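Local coordinates for protein hypothetical bacterial 6-phosphogluconolactonase (Bacteroides fragilis, PDB 3SCY) that probably hydrolyses 6-phosphogluconolactone to 6-phosphogluconate, as a putative lactonase of the seven-bladed beta-propeller family, at residues Cys103-Asn108 with Leu157-Ile162; Gly119-Phe125 with Ala136-Phe142; His180-Ile184 with Lys195-Lys199. All coordinates share one frame; numbering follows the deposited sequence.

Following the chain from the N terminus, past the strands of the earlier blades, strand 102-107 opens contact 1. The chain then builds the rest of that four-stranded sheet, and contact 2 closes the hairpin between its last two strands, 121-126 and 138-141. Only when strand 157-162 begins the next sheet does contact 1 close, so contact 2 lies wholly within its loop. Contact 3 follows later, pairing strands 178-184 and 197-206 at the outer side of that second sheet. Contact 1 thus joins two neighbouring propeller blades close to the centre of the molecule, whereas contacts 2 and 3 each complete one blade; they meet where F142 and I140 pack on H180 and F182.

Contact 1 (Cys103-Asn108 with Leu157-Ile162); sequences CYLTTN and LHCVRI
Y104 lays its ring against C159 where the innermost strands of two adjacent blades of the beta-propeller run side by side, only 12° from parallel. The strands belong to different sheets, so side chains rather than backbone pairing join them.

Sulfur and aromatic groups meet at the C103-Y104 end. C159 SG lies over one face of the Y104 ring, 3.8 Å from its centroid, and C159 CA adds a CH-pi contact over the ring. With CG anti to the backbone N (chi1 -159°), the tyrosine swings across to the other strand, and its OH reaches R161 CD at 3.3 Å. Tyrosine suits this place because its flat ring stacks on Y54 as well. A second sulfur, C103 SG, approaches the H158 ring obliquely, 3.5 Å from ND1; a small thiol fits between the strands here.

Apolar branches fill the next stretch. V160 CG2 meets Y104 CD1 at 4.0 Å and the T106 methyl CG2 at 3.9 Å, while I162 CD1 extends to N108 CB.

Polar links are made through water. T106 OG1 hydrogen-bonds to a water molecule, which accepts from R161 NE and from I162 N, so threonine offers a methyl to V160 and a hydroxyl to the bridging water. R161 bends at chi2 and chi3, and its NH1 bonds to L216 O in the following blade. The water lies in the guanidinium plane, 3.1 Å from R161 NE.

Contact 2 (Gly119-Phe125 with Ala136-Phe142); sequences GGSITVF and ASDVIEF
I122 and V124, on the third strand of a propeller blade, bury the most surface against the outermost strand in this antiparallel beta hairpin. I122 forms a hydrogen-bonded pair with I140: I140 N gives a nearly straight bond (172°) to I122 O, and I122 N returns one to I140 O. Their side chains lie side by side, with I122 CG1 3.8 Å from I140 CB. Branched aliphatic residues suit this face because it packs on F182 and L197 of the next blade.

V124 sits opposite a classic beta bulge formed by S137 and D138. Its O accepts from S137 N at 2.8 Å and only weakly from D138 N, while V124 N donates to D138 O. With CG1 anti to its own N (chi1 178°), the valine brings that methyl to 3.6 Å from S137 OG.

F142 closes the other end. Its N donates to G120 O at 3.2 Å, and its ring turns an edge to that same oxygen and stacks on H180 of the next blade. The ring's CE2 also touches I122 CG2. G120, with positive phi, forms with S121 a G1 bulge opposite N116 of the adjacent strand. On the opposite face from I122, S121 OG is hydrogen-bonded to N116 ND2, and one water takes its proton and donates to E141 OE2.

Contact 3 (His180-Ile184 with Lys195-Lys199); sequences HKFNI and KFLTK
N183 O is gripped by two donors: T198 N, at 3.2 Å and in the carbonyl plane, and a water. That water also hydrogen-bonds to T198 OG1 at 2.9 Å, so the threonine hydroxyl and the strand carbonyl share one solvent molecule. The return bond is shorter, from N183 N to T198 O at 2.7 Å, and the two bonds define a hydrogen-bonded antiparallel pair. The side chains of this pair cross at about a right angle, with T198 OG1 3.4 Å from N183 CB. The hydroxyl is brought over by its first torsion (chi1 53°), which sets it between the threonine's backbone N and carbonyl carbon. Polar residues suit the face that carries N183 and T198, where T198 is exposed.

The pairing joins the third strand of a beta-propeller blade to its outermost strand, and strands 180-184 and 197-199 run at 130° to one another, well short of antiparallel. Towards the preceding blade the residues are apolar. I184 and L197 form a non-hydrogen-bonded pair and lie alongside one another, with I184 CG1 3.7 Å from L197 CD2. That same methyl covers one face of the F196 ring towards its rim, while I184 CG2 touches F196 CE1. L197 suits this place because it also packs on I122, V124 and I140 of the preceding blade.

At the far end, F182 and K199 are paired in the backbone, yet their CB atoms diverge. With CG anti to the carbonyl carbon (chi1 -70°), the lysine nevertheless lies beside the phenylalanine and points the same way. Its aliphatic part suits an aromatic neighbour: K199 CG lies 3.8 Å from F182 CE2.

Contact 1 (Cys103-Asn108 with Leu157-Ile162)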
ATOM      1  N   CYS A 103       5.663   5.651   5.664  1.00 17.50           N
ATOM      2  CA  CYS A 103       4.826   5.849   4.478  1.00 16.22           C
ATOM      3  C   CYS A 103       4.044   4.610   4.083  1.00 18.09           C
ATOM      4  O   CYS A 103       3.337   4.621   3.064  1.00 17.06           O
ATOM      5  CB  CYS A 103       5.709   6.304   3.320  1.00 16.92           C
ATOM      6  SG  CYS A 103       6.918   5.051   2.805  1.00 20.43           S
ATOM      7  N   TYR A 104       4.165   3.546   4.857  1.00 16.33           N
ATOM      8  CA  TYR A 104       3.490   2.277   4.622  1.00 14.85           C
ATOM      9  C   TYR A 104       3.430   1.532   5.921  1.00 17.97           C
ATOM     10  O   TYR A 104       4.358   1.671   6.732  1.00 16.63           O
ATOM     11  CB  TYR A 104       4.243   1.416   3.583  1.00 15.33           C
ATOM     12  CG  TYR A 104       3.374   0.355   2.923  1.00 15.86           C
ATOM     13  CD1 TYR A 104       3.200  -0.904   3.506  1.00 16.34           C
ATOM     14  CD2 TYR A 104       2.828   0.567   1.670  1.00 16.78           C
ATOM     15  CE1 TYR A 104       2.432  -1.895   2.887  1.00 16.72           C
ATOM     16  CE2 TYR A 104       2.087  -0.424   1.022  1.00 17.61           C
ATOM     17  CZ  TYR A 104       1.874  -1.645   1.643  1.00 21.45           C
ATOM     18  OH  TYR A 104       1.183  -2.626   0.973  1.00 23.26           O
ATOM     19  N   LEU A 105       2.421   0.700   6.119  1.00 15.94           N
ATOM     20  CA  LEU A 105       2.426  -0.129   7.323  1.00 17.97           C
ATOM     21  C   LEU A 105       1.690  -1.441   7.066  1.00 19.26           C
ATOM     22  O   LEU A 105       0.883  -1.553   6.118  1.00 19.05           O
ATOM     23  CB  LEU A 105       1.929   0.635   8.588  1.00 20.27           C
ATOM     24  CG  LEU A 105       0.438   0.896   8.793  1.00 23.32           C
ATOM     25  CD1 LEU A 105       0.226   1.699  10.074  1.00 24.52           C
ATOM     26  CD2 LEU A 105      -0.207   1.682   7.639  1.00 23.68           C
ATOM     27  N   THR A 106       2.040  -2.483   7.843  1.00 16.46           N
ATOM     28  CA  THR A 106       1.372  -3.771   7.719  1.00 16.54           C
ATOM     29  C   THR A 106       1.184  -4.350   9.118  1.00 19.50           C
ATOM     30  O   THR A 106       1.719  -3.803  10.079  1.00 19.09           O
ATOM     31  CB  THR A 106       2.104  -4.737   6.771  1.00 22.39           C
ATOM     32  OG1 THR A 106       1.166  -5.767   6.430  1.00 27.31           O
ATOM     33  CG2 THR A 106       3.373  -5.338   7.391  1.00 22.43           C
ATOM     34  N   THR A 107       0.371  -5.399   9.241  1.00 17.68           N
ATOM     35  CA  THR A 107       0.121  -6.018  10.532  1.00 18.14           C
ATOM     36  C   THR A 107      -0.036  -7.510  10.377  1.00 20.57           C
ATOM     37  O   THR A 107      -0.460  -8.001   9.310  1.00 19.13           O
ATOM     38  CB  THR A 107      -1.174  -5.426  11.174  1.00 20.94           C
ATOM     39  OG1 THR A 107      -1.311  -5.920  12.525  1.00 19.73           O
ATOM     40  CG2 THR A 107      -2.472  -5.781  10.392  1.00 19.00           C
ATOM     41  N   ASN A 108       0.218  -8.240  11.484  1.00 19.20           N
ATOM     42  CA  ASN A 108      -0.151  -9.650  11.545  1.00 19.91           C
ATOM     43  C   ASN A 108      -1.148  -9.840  12.706  1.00 23.35           C
ATOM     44  O   ASN A 108      -1.371 -10.965  13.116  1.00 24.34           O
ATOM     45  CB  ASN A 108       1.068 -10.566  11.694  1.00 21.14           C
ATOM     46  CG  ASN A 108       1.706 -10.510  13.059  1.00 24.43           C
ATOM     47  OD1 ASN A 108       1.568  -9.520  13.783  1.00 19.88           O
ATOM     48  ND2 ASN A 108       2.335 -11.614  13.467  1.00 22.17           N
ATOM     49  N   LEU A 157      12.824   3.260   2.717  1.00 20.69           N
ATOM     50  CA  LEU A 157      11.946   2.110   2.874  1.00 19.08           C
ATOM     51  C   LEU A 157      10.520   2.503   2.529  1.00 21.49           C
ATOM     52  O   LEU A 157       9.995   3.469   3.068  1.00 20.41           O
ATOM     53  CB  LEU A 157      12.104   1.547   4.297  1.00 19.52           C
ATOM     54  CG  LEU A 157      13.241   0.514   4.482  1.00 22.15           C
ATOM     55  CD1 LEU A 157      12.815  -0.838   3.938  1.00 21.18           C
ATOM     56  CD2 LEU A 157      14.581   0.971   3.843  1.00 23.29           C
ATOM     57  N   HIS A 158       9.905   1.783   1.575  1.00 18.52           N
ATOM     58  CA  HIS A 158       8.625   2.204   1.024  1.00 18.72           C
ATOM     59  C   HIS A 158       7.501   1.210   1.122  1.00 20.22           C
ATOM     60  O   HIS A 158       6.359   1.573   0.806  1.00 19.33           O
ATOM     61  CB  HIS A 158       8.798   2.572  -0.465  1.00 19.78           C
ATOM     62  CG  HIS A 158       8.041   3.803  -0.858  1.00 22.56           C
ATOM     63  ND1 HIS A 158       6.709   3.980  -0.519  1.00 24.26           N
ATOM     64  CD2 HIS A 158       8.460   4.878  -1.563  1.00 24.83           C
ATOM     65  CE1 HIS A 158       6.383   5.182  -0.976  1.00 24.10           C
ATOM     66  NE2 HIS A 158       7.394   5.737  -1.643  1.00 25.23           N
ATOM     67  N   CYS A 159       7.793  -0.029   1.547  1.00 16.44           N
ATOM     68  CA  CYS A 159       6.782  -1.054   1.633  1.00 16.04           C
ATOM     69  C   CYS A 159       7.245  -2.125   2.574  1.00 19.13           C
ATOM     70  O   CYS A 159       8.446  -2.390   2.648  1.00 19.49           O
ATOM     71  CB  CYS A 159       6.504  -1.630   0.245  1.00 16.27           C
ATOM     72  SG  CYS A 159       5.019  -2.671   0.145  1.00 18.24           S
ATOM     73  N   VAL A 160       6.322  -2.692   3.344  1.00 16.51           N
ATOM     74  CA  VAL A 160       6.567  -3.829   4.206  1.00 15.55           C
ATOM     75  C   VAL A 160       5.410  -4.798   4.000  1.00 16.21           C
ATOM     76  O   VAL A 160       4.242  -4.408   4.120  1.00 17.70           O
ATOM     77  CB  VAL A 160       6.780  -3.480   5.708  1.00 17.63           C
ATOM     78  CG1 VAL A 160       8.184  -2.934   5.941  1.00 18.28           C
ATOM     79  CG2 VAL A 160       5.718  -2.507   6.226  1.00 17.18           C
ATOM     80  N   ARG A 161       5.719  -6.037   3.596  1.00 16.89           N
ATOM     81  CA  ARG A 161       4.700  -7.052   3.342  1.00 16.47           C
ATOM     82  C   ARG A 161       4.996  -8.357   4.025  1.00 20.12           C
ATOM     83  O   ARG A 161       6.122  -8.836   3.970  1.00 19.97           O
ATOM     84  CB  ARG A 161       4.567  -7.380   1.848  1.00 18.09           C
ATOM     85  CG  ARG A 161       4.227  -6.213   0.915  1.00 19.61           C
ATOM     86  CD  ARG A 161       2.936  -5.449   1.304  1.00 21.98           C
ATOM     87  NE  ARG A 161       1.810  -6.314   1.660  1.00 24.20           N
ATOM     88  CZ  ARG A 161       1.006  -6.910   0.788  1.00 33.42           C
ATOM     89  NH1 ARG A 161       1.180  -6.733  -0.517  1.00 27.64           N
ATOM     90  NH2 ARG A 161       0.017  -7.690   1.213  1.00 26.41           N
ATOM     91  N   ILE A 162       3.969  -8.973   4.623  1.00 18.20           N
ATOM     92  CA  ILE A 162       4.094 -10.310   5.168  1.00 18.34           C
ATOM     93  C   ILE A 162       3.783 -11.250   4.023  1.00 21.16           C
ATOM     94  O   ILE A 162       2.822 -10.989   3.283  1.00 21.16           O
ATOM     95  CB  ILE A 162       3.166 -10.452   6.378  1.00 21.57           C
ATOM     96  CG1 ILE A 162       3.689  -9.523   7.504  1.00 23.80           C
ATOM     97  CG2 ILE A 162       3.103 -11.941   6.857  1.00 23.69           C
ATOM     98  CD1 ILE A 162       2.678  -9.189   8.621  1.00 37.33           C
TER
HETATM   99  O   HOH W   1       1.222  -7.586   4.410  1.00 20.34           O

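Contact 2 (Gly119-Phe125 with Ala136-Phe142)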
ATOM      1  N   GLY A 119      13.809   7.818   7.138  1.00 26.92           N
ATOM      2  CA  GLY A 119      14.620   7.180   8.160  1.00 26.65           C
ATOM      3  C   GLY A 119      15.427   6.029   7.584  1.00 29.91           C
ATOM      4  O   GLY A 119      16.387   5.597   8.210  1.00 28.80           O
ATOM      5  N   GLY A 120      15.001   5.494   6.417  1.00 25.06           N
ATOM      6  CA  GLY A 120      15.644   4.344   5.773  1.00 25.53           C
ATOM      7  C   GLY A 120      15.699   3.195   6.760  1.00 26.68           C
ATOM      8  O   GLY A 120      16.757   2.638   7.044  1.00 26.46           O
ATOM      9  N   SER A 121      14.545   2.903   7.360  1.00 21.58           N
ATOM     10  CA  SER A 121      14.416   1.924   8.414  1.00 19.73           C
ATOM     11  C   SER A 121      12.997   1.393   8.428  1.00 22.01           C
ATOM     12  O   SER A 121      12.117   1.898   7.708  1.00 21.39           O
ATOM     13  CB  SER A 121      14.737   2.574   9.765  1.00 23.90           C
ATOM     14  OG  SER A 121      13.847   3.652  10.022  1.00 26.09           O
ATOM     15  N   ILE A 122      12.767   0.391   9.291  1.00 20.57           N
ATOM     16  CA  ILE A 122      11.451  -0.152   9.552  1.00 18.17           C
ATOM     17  C   ILE A 122      11.276  -0.214  11.066  1.00 21.48           C
ATOM     18  O   ILE A 122      12.251  -0.426  11.813  1.00 21.17           O
ATOM     19  CB  ILE A 122      11.150  -1.514   8.876  1.00 20.11           C
ATOM     20  CG1 ILE A 122      12.097  -2.624   9.387  1.00 21.37           C
ATOM     21  CG2 ILE A 122      11.189  -1.369   7.350  1.00 19.06           C
ATOM     22  CD1 ILE A 122      11.725  -4.034   8.844  1.00 25.26           C
ATOM     23  N   THR A 123      10.064   0.064  11.522  1.00 17.27           N
ATOM     24  CA  THR A 123       9.771   0.071  12.958  1.00 16.78           C
ATOM     25  C   THR A 123       8.698  -0.970  13.269  1.00 19.82           C
ATOM     26  O   THR A 123       7.699  -1.063  12.560  1.00 18.24           O
ATOM     27  CB  THR A 123       9.335   1.485  13.428  1.00 20.08           C
ATOM     28  OG1 THR A 123      10.349   2.416  13.077  1.00 20.61           O
ATOM     29  CG2 THR A 123       9.133   1.552  14.957  1.00 21.59           C
ATOM     30  N   VAL A 124       8.890  -1.722  14.363  1.00 19.16           N
ATOM     31  CA  VAL A 124       7.943  -2.728  14.829  1.00 18.73           C
ATOM     32  C   VAL A 124       7.284  -2.216  16.100  1.00 20.69           C
ATOM     33  O   VAL A 124       8.007  -1.764  17.006  1.00 20.99           O
ATOM     34  CB  VAL A 124       8.680  -4.086  15.110  1.00 21.01           C
ATOM     35  CG1 VAL A 124       7.727  -5.152  15.637  1.00 19.35           C
ATOM     36  CG2 VAL A 124       9.400  -4.582  13.855  1.00 21.43           C
ATOM     37  N   PHE A 125       5.941  -2.327  16.173  1.00 17.74           N
ATOM     38  CA  PHE A 125       5.186  -1.992  17.377  1.00 17.77           C
ATOM     39  C   PHE A 125       4.338  -3.175  17.788  1.00 20.18           C
ATOM     40  O   PHE A 125       3.497  -3.589  16.988  1.00 19.04           O
ATOM     41  CB  PHE A 125       4.237  -0.786  17.164  1.00 18.61           C
ATOM     42  CG  PHE A 125       4.830   0.498  16.654  1.00 18.62           C
ATOM     43  CD1 PHE A 125       5.008   0.703  15.293  1.00 18.39           C
ATOM     44  CD2 PHE A 125       5.157   1.526  17.530  1.00 19.60           C
ATOM     45  CE1 PHE A 125       5.515   1.903  14.810  1.00 19.96           C
ATOM     46  CE2 PHE A 125       5.711   2.709  17.052  1.00 20.92           C
ATOM     47  CZ  PHE A 125       5.878   2.900  15.690  1.00 19.49           C
ATOM     48  N   ALA A 136       7.492   1.359  20.273  1.00 22.39           N
ATOM     49  CA  ALA A 136       8.258   0.526  19.337  1.00 23.03           C
ATOM     50  C   ALA A 136       9.110  -0.510  20.064  1.00 24.62           C
ATOM     51  O   ALA A 136       9.714  -0.187  21.097  1.00 25.15           O
ATOM     52  CB  ALA A 136       9.139   1.394  18.487  1.00 24.38           C
ATOM     53  N   SER A 137       9.081  -1.766  19.599  1.00 22.02           N
ATOM     54  CA  SER A 137       9.897  -2.837  20.193  1.00 21.10           C
ATOM     55  C   SER A 137      11.152  -3.069  19.372  1.00 25.81           C
ATOM     56  O   SER A 137      12.104  -3.664  19.877  1.00 27.27           O
ATOM     57  CB  SER A 137       9.111  -4.138  20.311  1.00 22.77           C
ATOM     58  OG  SER A 137       8.585  -4.467  19.033  1.00 24.12           O
ATOM     59  N   ASP A 138      11.191  -2.572  18.114  1.00 22.33           N
ATOM     60  CA  ASP A 138      12.379  -2.712  17.265  1.00 21.86           C
ATOM     61  C   ASP A 138      12.410  -1.632  16.207  1.00 23.51           C
ATOM     62  O   ASP A 138      11.366  -1.237  15.708  1.00 23.02           O
ATOM     63  CB  ASP A 138      12.384  -4.096  16.601  1.00 23.22           C
ATOM     64  CG  ASP A 138      13.726  -4.631  16.146  1.00 29.39           C
ATOM     65  OD1 ASP A 138      14.773  -3.974  16.442  1.00 30.56           O
ATOM     66  OD2 ASP A 138      13.757  -5.760  15.595  1.00 32.16           O
ATOM     67  N   VAL A 139      13.595  -1.110  15.920  1.00 21.58           N
ATOM     68  CA  VAL A 139      13.866  -0.138  14.842  1.00 22.47           C
ATOM     69  C   VAL A 139      15.043  -0.743  14.081  1.00 28.82           C
ATOM     70  O   VAL A 139      16.129  -0.907  14.662  1.00 28.87           O
ATOM     71  CB  VAL A 139      14.119   1.329  15.303  1.00 27.26           C
ATOM     72  CG1 VAL A 139      14.384   2.259  14.108  1.00 27.15           C
ATOM     73  CG2 VAL A 139      12.959   1.864  16.125  1.00 26.70           C
ATOM     74  N   ILE A 140      14.805  -1.155  12.831  1.00 25.53           N
ATOM     75  CA  ILE A 140      15.806  -1.852  12.018  1.00 25.53           C
ATOM     76  C   ILE A 140      16.332  -0.895  10.968  1.00 28.92           C
ATOM     77  O   ILE A 140      15.571  -0.465  10.102  1.00 27.25           O
ATOM     78  CB  ILE A 140      15.216  -3.167  11.416  1.00 27.38           C
ATOM     79  CG1 ILE A 140      14.643  -4.056  12.545  1.00 27.79           C
ATOM     80  CG2 ILE A 140      16.280  -3.933  10.594  1.00 29.34           C
ATOM     81  CD1 ILE A 140      13.689  -5.154  12.148  1.00 33.19           C
ATOM     82  N   GLU A 141      17.613  -0.519  11.078  1.00 30.01           N
ATOM     83  CA  GLU A 141      18.247   0.427  10.160  1.00 30.63           C
ATOM     84  C   GLU A 141      18.885  -0.291   8.986  1.00 34.84           C
ATOM     85  O   GLU A 141      19.318  -1.446   9.108  1.00 36.87           O
ATOM     86  CB  GLU A 141      19.316   1.250  10.902  1.00 33.70           C
ATOM     87  CG  GLU A 141      18.750   2.171  11.972  1.00 46.24           C
ATOM     88  CD  GLU A 141      18.169   3.503  11.530  1.00 63.71           C
ATOM     89  OE1 GLU A 141      18.361   3.901  10.357  1.00 52.79           O
ATOM     90  OE2 GLU A 141      17.551   4.172  12.389  1.00 49.68           O
ATOM     91  N   PHE A 142      18.922   0.385   7.837  1.00 28.25           N
ATOM     92  CA  PHE A 142      19.545  -0.161   6.640  1.00 27.09           C
ATOM     93  C   PHE A 142      20.656   0.754   6.193  1.00 31.59           C
ATOM     94  O   PHE A 142      20.699   1.925   6.589  1.00 33.19           O
ATOM     95  CB  PHE A 142      18.514  -0.358   5.512  1.00 25.69           C
ATOM     96  CG  PHE A 142      17.408  -1.301   5.916  1.00 24.96           C
ATOM     97  CD1 PHE A 142      17.554  -2.675   5.767  1.00 26.53           C
ATOM     98  CD2 PHE A 142      16.214  -0.814   6.438  1.00 24.63           C
ATOM     99  CE1 PHE A 142      16.538  -3.550   6.174  1.00 25.93           C
ATOM    100  CE2 PHE A 142      15.199  -1.689   6.854  1.00 25.57           C
ATOM    101  CZ  PHE A 142      15.360  -3.051   6.700  1.00 23.56           C
TER
HETATM  102  O   HOH W   2      19.079   4.168   7.094  1.00 38.33           O
HETATM  103  O   HOH W   3      15.282   5.111  11.835  1.00 28.87           O

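Contact 3 (His180-Ile184 with Lys195-Lys199)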
ATOM      1  N   HIS A 180      14.510  -6.273   1.174  1.00 19.64           N
ATOM      2  CA  HIS A 180      15.083  -6.870   2.383  1.00 19.63           C
ATOM      3  C   HIS A 180      14.174  -7.992   2.892  1.00 22.20           C
ATOM      4  O   HIS A 180      12.952  -7.873   2.817  1.00 22.00           O
ATOM      5  CB  HIS A 180      15.298  -5.799   3.454  1.00 19.64           C
ATOM      6  CG  HIS A 180      16.181  -4.693   2.985  1.00 22.71           C
ATOM      7  ND1 HIS A 180      17.569  -4.832   2.958  1.00 25.07           N
ATOM      8  CD2 HIS A 180      15.851  -3.452   2.562  1.00 23.26           C
ATOM      9  CE1 HIS A 180      18.027  -3.681   2.484  1.00 24.61           C
ATOM     10  NE2 HIS A 180      17.038  -2.815   2.245  1.00 24.71           N
ATOM     11  N   LYS A 181      14.775  -9.101   3.364  1.00 18.83           N
ATOM     12  CA  LYS A 181      14.030 -10.262   3.831  1.00 18.53           C
ATOM     13  C   LYS A 181      14.246 -10.518   5.327  1.00 22.58           C
ATOM     14  O   LYS A 181      15.393 -10.542   5.806  1.00 22.67           O
ATOM     15  CB  LYS A 181      14.462 -11.501   3.021  1.00 20.39           C
ATOM     16  CG  LYS A 181      13.687 -12.771   3.383  1.00 23.35           C
ATOM     17  CD  LYS A 181      14.219 -14.001   2.652  1.00 24.89           C
ATOM     18  CE  LYS A 181      13.686 -15.268   3.282  1.00 27.28           C
ATOM     19  NZ  LYS A 181      14.153 -16.469   2.534  1.00 26.18           N
ATOM     20  N   PHE A 182      13.139 -10.745   6.048  1.00 20.08           N
ATOM     21  CA  PHE A 182      13.153 -11.087   7.457  1.00 20.10           C
ATOM     22  C   PHE A 182      12.310 -12.301   7.720  1.00 24.14           C
ATOM     23  O   PHE A 182      11.271 -12.510   7.079  1.00 22.51           O
ATOM     24  CB  PHE A 182      12.627  -9.923   8.305  1.00 20.67           C
ATOM     25  CG  PHE A 182      13.468  -8.678   8.206  1.00 21.46           C
ATOM     26  CD1 PHE A 182      13.251  -7.751   7.190  1.00 22.31           C
ATOM     27  CD2 PHE A 182      14.508  -8.453   9.097  1.00 23.30           C
ATOM     28  CE1 PHE A 182      14.047  -6.607   7.088  1.00 23.26           C
ATOM     29  CE2 PHE A 182      15.315  -7.321   8.984  1.00 25.91           C
ATOM     30  CZ  PHE A 182      15.085  -6.410   7.975  1.00 24.01           C
ATOM     31  N   ASN A 183      12.758 -13.100   8.670  1.00 21.45           N
ATOM     32  CA  ASN A 183      11.995 -14.213   9.181  1.00 22.28           C
ATOM     33  C   ASN A 183      11.046 -13.660  10.222  1.00 25.27           C
ATOM     34  O   ASN A 183      11.452 -12.833  11.046  1.00 22.89           O
ATOM     35  CB  ASN A 183      12.931 -15.257   9.826  1.00 23.60           C
ATOM     36  CG  ASN A 183      13.945 -15.887   8.918  1.00 34.38           C
ATOM     37  OD1 ASN A 183      13.755 -16.018   7.713  1.00 33.17           O
ATOM     38  ND2 ASN A 183      15.092 -16.247   9.471  1.00 34.79           N
ATOM     39  N   ILE A 184       9.791 -14.103  10.208  1.00 20.99           N
ATOM     40  CA  ILE A 184       8.808 -13.685  11.203  1.00 21.03           C
ATOM     41  C   ILE A 184       8.688 -14.710  12.327  1.00 22.78           C
ATOM     42  O   ILE A 184       8.674 -15.923  12.067  1.00 24.02           O
ATOM     43  CB  ILE A 184       7.440 -13.504  10.512  1.00 24.31           C
ATOM     44  CG1 ILE A 184       7.376 -12.106   9.852  1.00 24.41           C
ATOM     45  CG2 ILE A 184       6.257 -13.783  11.460  1.00 27.25           C
ATOM     46  CD1 ILE A 184       6.103 -11.894   9.005  1.00 27.93           C
ATOM     47  N   LYS A 195      11.301 -11.164  20.081  1.00 21.37           N
ATOM     48  CA  LYS A 195      11.618 -10.369  18.895  1.00 20.66           C
ATOM     49  C   LYS A 195      10.769 -10.850  17.706  1.00 22.57           C
ATOM     50  O   LYS A 195      10.695 -12.060  17.459  1.00 22.72           O
ATOM     51  CB  LYS A 195      13.118 -10.485  18.584  1.00 25.69           C
ATOM     52  CG  LYS A 195      13.624  -9.512  17.528  1.00 26.10           C
ATOM     53  CD  LYS A 195      15.166  -9.599  17.522  1.00 32.15           C
ATOM     54  CE  LYS A 195      15.794  -8.408  16.858  1.00 44.50           C
ATOM     55  NZ  LYS A 195      17.253  -8.613  16.631  1.00 58.45           N
ATOM     56  N   PHE A 196      10.171  -9.905  16.964  1.00 20.66           N
ATOM     57  CA  PHE A 196       9.325 -10.258  15.843  1.00 19.15           C
ATOM     58  C   PHE A 196      10.142 -10.649  14.598  1.00 21.82           C
ATOM     59  O   PHE A 196       9.833 -11.655  13.941  1.00 22.63           O
ATOM     60  CB  PHE A 196       8.387  -9.068  15.528  1.00 20.15           C
ATOM     61  CG  PHE A 196       7.348  -9.277  14.451  1.00 19.72           C
ATOM     62  CD1 PHE A 196       6.636 -10.467  14.368  1.00 22.05           C
ATOM     63  CD2 PHE A 196       7.060  -8.269  13.536  1.00 20.61           C
ATOM     64  CE1 PHE A 196       5.663 -10.655  13.379  1.00 21.90           C
ATOM     65  CE2 PHE A 196       6.060  -8.444  12.575  1.00 20.51           C
ATOM     66  CZ  PHE A 196       5.389  -9.642  12.489  1.00 20.11           C
ATOM     67  N   LEU A 197      11.102  -9.794  14.211  1.00 19.34           N
ATOM     68  CA  LEU A 197      11.847  -9.987  12.970  1.00 19.74           C
ATOM     69  C   LEU A 197      13.304 -10.288  13.168  1.00 24.16           C
ATOM     70  O   LEU A 197      13.954  -9.670  14.003  1.00 24.16           O
ATOM     71  CB  LEU A 197      11.755  -8.718  12.109  1.00 19.75           C
ATOM     72  CG  LEU A 197      10.343  -8.221  11.759  1.00 21.15           C
ATOM     73  CD1 LEU A 197      10.404  -6.901  10.981  1.00 22.20           C
ATOM     74  CD2 LEU A 197       9.552  -9.293  11.023  1.00 22.19           C
ATOM     75  N   THR A 198      13.829 -11.208  12.358  1.00 21.84           N
ATOM     76  CA  THR A 198      15.252 -11.546  12.307  1.00 22.75           C
ATOM     77  C   THR A 198      15.654 -11.551  10.845  1.00 25.77           C
ATOM     78  O   THR A 198      14.851 -11.941   9.999  1.00 23.70           O
ATOM     79  CB  THR A 198      15.532 -12.883  12.991  1.00 31.22           C
ATOM     80  OG1 THR A 198      14.668 -13.877  12.435  1.00 32.54           O
ATOM     81  CG2 THR A 198      15.331 -12.818  14.497  1.00 28.15           C
ATOM     82  N   LYS A 199      16.912 -11.161  10.532  1.00 25.94           N
ATOM     83  CA  LYS A 199      17.328 -11.122   9.121  1.00 26.10           C
ATOM     84  C   LYS A 199      17.269 -12.530   8.504  1.00 27.93           C
ATOM     85  O   LYS A 199      17.599 -13.509   9.168  1.00 28.28           O
ATOM     86  CB  LYS A 199      18.720 -10.490   8.993  1.00 30.65           C
ATOM     87  CG  LYS A 199      18.681  -8.987   9.287  1.00 44.07           C
ATOM     88  CD  LYS A 199      20.004  -8.312   8.986  1.00 61.52           C
ATOM     89  CE  LYS A 199      19.907  -6.813   9.117  1.00 75.48           C
ATOM     90  NZ  LYS A 199      21.216  -6.158   8.848  1.00 87.56           N
TER
HETATM   91  O   HOH W   4      12.141 -13.969  13.765  1.00 28.10           O